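Local coordinates for fibronectin type III domain-containing protein (PDB 6P2K) that probably hydrolyses the backbone of xyloglucan or related beta-glucans, as a family 74 glycoside hydrolase, through its N-terminal tandem beta-propeller region, at residues P8-A13 and V413-A418; G397-Y402 and G765-S770. One frame throughout, in Å; residues are numbered along the deposited sequence.

Contact 1 (P8-A13 and V413-A418)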
# COMPACT_ATOMS: atom_id res chain seq x y z
N PRO B 8 31.17 17.93 -21.03
CA PRO B 8 30.04 17.24 -21.66
C PRO B 8 29.24 16.43 -20.65
O PRO B 8 29.79 15.86 -19.70
CB PRO B 8 30.71 16.33 -22.68
CG PRO B 8 32.04 16.02 -22.08
CD PRO B 8 32.45 17.26 -21.31
N LEU B 9 27.93 16.39 -20.87
CA LEU B 9 26.99 15.65 -20.02
C LEU B 9 26.05 14.87 -20.94
O LEU B 9 24.96 15.34 -21.27
CB LEU B 9 26.22 16.61 -19.10
CG LEU B 9 27.04 17.55 -18.21
CD1 LEU B 9 26.16 18.63 -17.60
CD2 LEU B 9 27.76 16.77 -17.11
N ASN B 10 26.49 13.69 -21.37
CA ASN B 10 25.81 12.99 -22.46
C ASN B 10 25.92 11.49 -22.28
O ASN B 10 26.88 10.99 -21.69
CB ASN B 10 26.40 13.40 -23.82
CG ASN B 10 26.12 14.85 -24.15
OD1 ASN B 10 24.97 15.23 -24.35
ND2 ASN B 10 27.18 15.66 -24.19
N PRO B 11 24.94 10.72 -22.79
CA PRO B 11 24.98 9.26 -22.65
C PRO B 11 25.83 8.56 -23.70
O PRO B 11 26.04 7.34 -23.57
CB PRO B 11 23.51 8.86 -22.79
CG PRO B 11 22.95 9.89 -23.72
CD PRO B 11 23.69 11.18 -23.44
N GLY B 12 26.31 9.26 -24.72
CA GLY B 12 27.15 8.64 -25.73
C GLY B 12 26.48 8.49 -27.08
O GLY B 12 25.38 7.93 -27.18
N ALA B 13 27.16 8.97 -28.13
CA ALA B 13 26.69 8.88 -29.52
C ALA B 13 25.28 9.47 -29.59
O ALA B 13 25.04 10.55 -29.04
CB ALA B 13 26.84 7.45 -30.01
N VAL B 413 18.46 15.82 -14.21
CA VAL B 413 18.65 16.59 -15.44
C VAL B 413 17.84 15.92 -16.54
O VAL B 413 17.79 14.69 -16.62
CB VAL B 413 20.14 16.68 -15.85
CG1 VAL B 413 20.30 17.58 -17.07
CG2 VAL B 413 21.00 17.19 -14.69
N ILE B 414 17.21 16.73 -17.38
CA ILE B 414 16.54 16.22 -18.57
C ILE B 414 17.06 16.98 -19.78
O ILE B 414 17.15 18.21 -19.76
CB ILE B 414 15.00 16.33 -18.48
CG1 ILE B 414 14.36 15.85 -19.79
CG2 ILE B 414 14.56 17.75 -18.13
CD1 ILE B 414 12.89 15.53 -19.67
N GLN B 415 17.44 16.23 -20.82
CA GLN B 415 17.65 16.78 -22.16
C GLN B 415 16.43 16.45 -23.01
O GLN B 415 16.05 15.29 -23.11
CB GLN B 415 18.89 16.19 -22.82
CG GLN B 415 20.23 16.57 -22.24
CD GLN B 415 21.37 16.01 -23.08
OE1 GLN B 415 21.41 16.20 -24.30
NE2 GLN B 415 22.29 15.29 -22.44
N GLY B 416 15.83 17.48 -23.60
CA GLY B 416 14.81 17.25 -24.60
C GLY B 416 15.45 17.12 -25.97
O GLY B 416 16.12 18.05 -26.43
N GLN B 417 15.26 15.98 -26.63
CA GLN B 417 16.00 15.69 -27.85
C GLN B 417 15.05 15.37 -29.00
O GLN B 417 13.89 15.01 -28.81
CB GLN B 417 16.96 14.51 -27.64
CG GLN B 417 18.04 14.77 -26.59
CD GLN B 417 19.06 13.65 -26.51
OE1 GLN B 417 18.96 12.65 -27.22
NE2 GLN B 417 20.05 13.82 -25.64
N ALA B 418 15.58 15.53 -30.21
CA ALA B 418 14.97 14.94 -31.39
C ALA B 418 15.38 13.47 -31.48
O ALA B 418 16.45 13.08 -31.01
CB ALA B 418 15.38 15.69 -32.65
O HOH W 1 23.27 13.67 -25.85
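Gln415 reaches out from its strand to the loop that follows strand 7-8, and its amide nitrogen arrives beside two oxygens of that loop. The side chain leaves the strand with CG beside its own backbone N (chi1 -69°) and runs on extended, which carries Gln415 NE2 far enough to donate a hydrogen bond of 3.3 Å to OD1 of Asn10. The two side chains cross at about a right angle, with their amide planes 75° apart, and NE2 comes in above the carbonyl plane of Asn10, not along a lone pair. The same NE2 of Gln415 lies 2.9 Å from the backbone O of Leu9, but the angle is too poor for a hydrogen bond. Since Leu9 O and Asn10 OD1 are two acceptors 3.1 Å apart, the amide nitrogen near both is likely to ease their mutual repulsion. Pro11 packs more loosely, its CD 4.5 Å from Gln415 NE2.

Asn10 OD1 is a shared acceptor: it also takes the backbone N-H of Leu766, its strongest partner, and a water at 2.8 Å that is more weakly bonded to Gln417. At the other end of the Gln415 amide, OE1 is hydrogen-bonded to Thr403 OG1 and accepts from Gln417 NE2 at 3.1 Å, an arrangement that ties both glutamines of one strand face into a buried polar network. Leu9 and Gln415 both touch Leu766 of strand 765-770, while Pro11 meets Met423 of strand 421-425; the loop thus lies against both the last and the first blade of the second propeller.

Contact 2 (G397-Y402 and G765-S770); sequences GTESTY and GLWRRS
Thr401 and Gly765 meet where the second beta-propeller closes, the loop leading into its first blade touching the start of strand 765-770 in its last. Gly765 N donates to Thr401 O at 3.0 Å. Thr401 OG1 also packs 3.3 Å from Gly765 CA; the positive phi of Gly765 suits a glycine, and its CA lies close against this hydroxyl.

The side chains of Glu399 and Trp767 cross at about a right angle, and the carboxylate plane is turned 65° from that of the indole. Glu399 OE2 approaches the six-membered ring obliquely, 3.4 Å from Trp767 CZ2. Glu399 gets there by setting CG between its backbone N and carbonyl carbon (chi1 46°) and then bending at chi2 (-83°). An alanine here would take away the carboxylate lying against Trp767 and is likely to open a gap beside the indole and deprive Asn10 ND2 of a weak hydrogen-bond partner.

Further out, Tyr40 of strand 39-42, in the first propeller, packs on Glu399, so this side chain lies between the two domains. Pro8 touches both Glu399 and Trp767, and Thr401 OG1 is hydrogen-bonded to Thr403 OG1. The indole is also tied to the residue just before its strand: Trp767 NE1 is hydrogen-bonded to the carbonyl O of Ala764.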
# COMPACT_ATOMS: atom_id res chain seq x y z
N GLY B 397 32.71 9.13 -24.81
CA GLY B 397 33.50 10.22 -25.37
C GLY B 397 32.91 10.90 -26.58
O GLY B 397 33.43 11.94 -27.00
N THR B 398 31.85 10.36 -27.19
CA THR B 398 31.17 11.01 -28.29
C THR B 398 29.79 11.46 -27.85
O THR B 398 29.19 10.88 -26.94
CB THR B 398 31.05 10.09 -29.51
OG1 THR B 398 29.98 9.15 -29.29
CG2 THR B 398 32.35 9.33 -29.74
N GLU B 399 29.29 12.51 -28.50
CA GLU B 399 27.90 12.93 -28.33
C GLU B 399 27.44 13.56 -29.63
O GLU B 399 28.09 14.48 -30.14
CB GLU B 399 27.75 13.93 -27.17
CG GLU B 399 28.78 15.04 -27.13
CD GLU B 399 30.08 14.62 -26.47
OE1 GLU B 399 30.01 14.05 -25.36
OE2 GLU B 399 31.16 14.87 -27.04
N SER B 400 26.32 13.07 -30.16
CA SER B 400 25.89 13.50 -31.49
C SER B 400 24.38 13.72 -31.56
O SER B 400 23.79 13.59 -32.63
CB SER B 400 26.32 12.48 -32.55
OG SER B 400 27.65 12.05 -32.34
N THR B 401 23.76 14.08 -30.44
CA THR B 401 22.31 14.25 -30.41
C THR B 401 21.94 15.69 -30.74
O THR B 401 22.65 16.63 -30.36
CB THR B 401 21.73 13.89 -29.04
OG1 THR B 401 22.27 14.76 -28.04
CG2 THR B 401 22.06 12.44 -28.69
N TYR B 402 20.83 15.85 -31.44
CA TYR B 402 20.16 17.14 -31.54
C TYR B 402 19.36 17.35 -30.26
O TYR B 402 18.33 16.70 -30.05
CB TYR B 402 19.26 17.21 -32.77
CG TYR B 402 18.81 18.61 -33.12
CD1 TYR B 402 17.95 19.32 -32.28
CD2 TYR B 402 19.26 19.24 -34.28
CE1 TYR B 402 17.54 20.60 -32.58
CE2 TYR B 402 18.85 20.53 -34.59
CZ TYR B 402 17.99 21.20 -33.73
OH TYR B 402 17.58 22.47 -34.02
N GLY B 765 24.69 17.40 -28.33
CA GLY B 765 24.20 17.16 -26.99
C GLY B 765 24.41 18.33 -26.04
O GLY B 765 24.40 19.50 -26.44
N LEU B 766 24.63 18.00 -24.77
CA LEU B 766 24.61 18.97 -23.68
C LEU B 766 26.01 19.19 -23.13
O LEU B 766 26.77 18.24 -22.92
CB LEU B 766 23.69 18.48 -22.56
CG LEU B 766 23.73 19.22 -21.23
CD1 LEU B 766 23.19 20.64 -21.38
CD2 LEU B 766 22.95 18.44 -20.18
N TRP B 767 26.34 20.46 -22.89
CA TRP B 767 27.61 20.86 -22.32
C TRP B 767 27.36 21.92 -21.25
O TRP B 767 26.39 22.67 -21.32
CB TRP B 767 28.56 21.43 -23.39
CG TRP B 767 28.88 20.47 -24.49
CD1 TRP B 767 28.05 20.09 -25.50
CD2 TRP B 767 30.11 19.77 -24.69
NE1 TRP B 767 28.69 19.19 -26.32
CE2 TRP B 767 29.96 18.98 -25.84
CE3 TRP B 767 31.33 19.74 -24.00
CZ2 TRP B 767 30.98 18.17 -26.32
CZ3 TRP B 767 32.34 18.93 -24.48
CH2 TRP B 767 32.16 18.16 -25.63
N ARG B 768 28.26 21.98 -20.27
CA ARG B 768 28.18 22.99 -19.23
C ARG B 768 29.55 23.59 -18.96
O ARG B 768 30.59 22.95 -19.14
CB ARG B 768 27.58 22.43 -17.93
CG ARG B 768 28.57 21.75 -17.01
CD ARG B 768 27.94 21.45 -15.67
NE ARG B 768 28.92 20.92 -14.72
CZ ARG B 768 28.65 20.62 -13.45
NH1 ARG B 768 27.42 20.79 -12.97
NH2 ARG B 768 29.61 20.16 -12.67
N ARG B 769 29.54 24.85 -18.53
CA ARG B 769 30.75 25.62 -18.29
C ARG B 769 30.60 26.40 -17.00
O ARG B 769 29.53 26.94 -16.71
CB ARG B 769 31.02 26.59 -19.45
CG ARG B 769 32.34 27.34 -19.36
CD ARG B 769 32.42 28.47 -20.36
NE ARG B 769 33.77 29.02 -20.46
CZ ARG B 769 34.26 29.94 -19.64
NH1 ARG B 769 33.51 30.42 -18.65
NH2 ARG B 769 35.50 30.38 -19.80
N SER B 770 31.67 26.43 -16.21
CA SER B 770 31.70 27.26 -15.01
C SER B 770 31.78 28.73 -15.40
O SER B 770 32.48 29.10 -16.34
CB SER B 770 32.89 26.88 -14.14
OG SER B 770 32.63 27.17 -12.78

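In the fold
From the N terminus the chain adds strand 7-8 to the edge of the last blade of the second propeller, then runs through residues 8-13 into the first propeller. After that whole domain it returns at 397-402 and enters the second propeller, where 413-418 closes the long loop of contact 1. A second circuit ends at 765-770, where contact 2 closes it against 397-402. The two loops cross, since their segments alternate along the sequence. Their centres lie 7 Å apart and they touch directly, for one through the amide of Leu766 already met in contact 1, and probably also through a hydrogen bond from Ala418 N to Tyr402 O. Together they join the chain start, the interdomain connection and both ends of the second propeller.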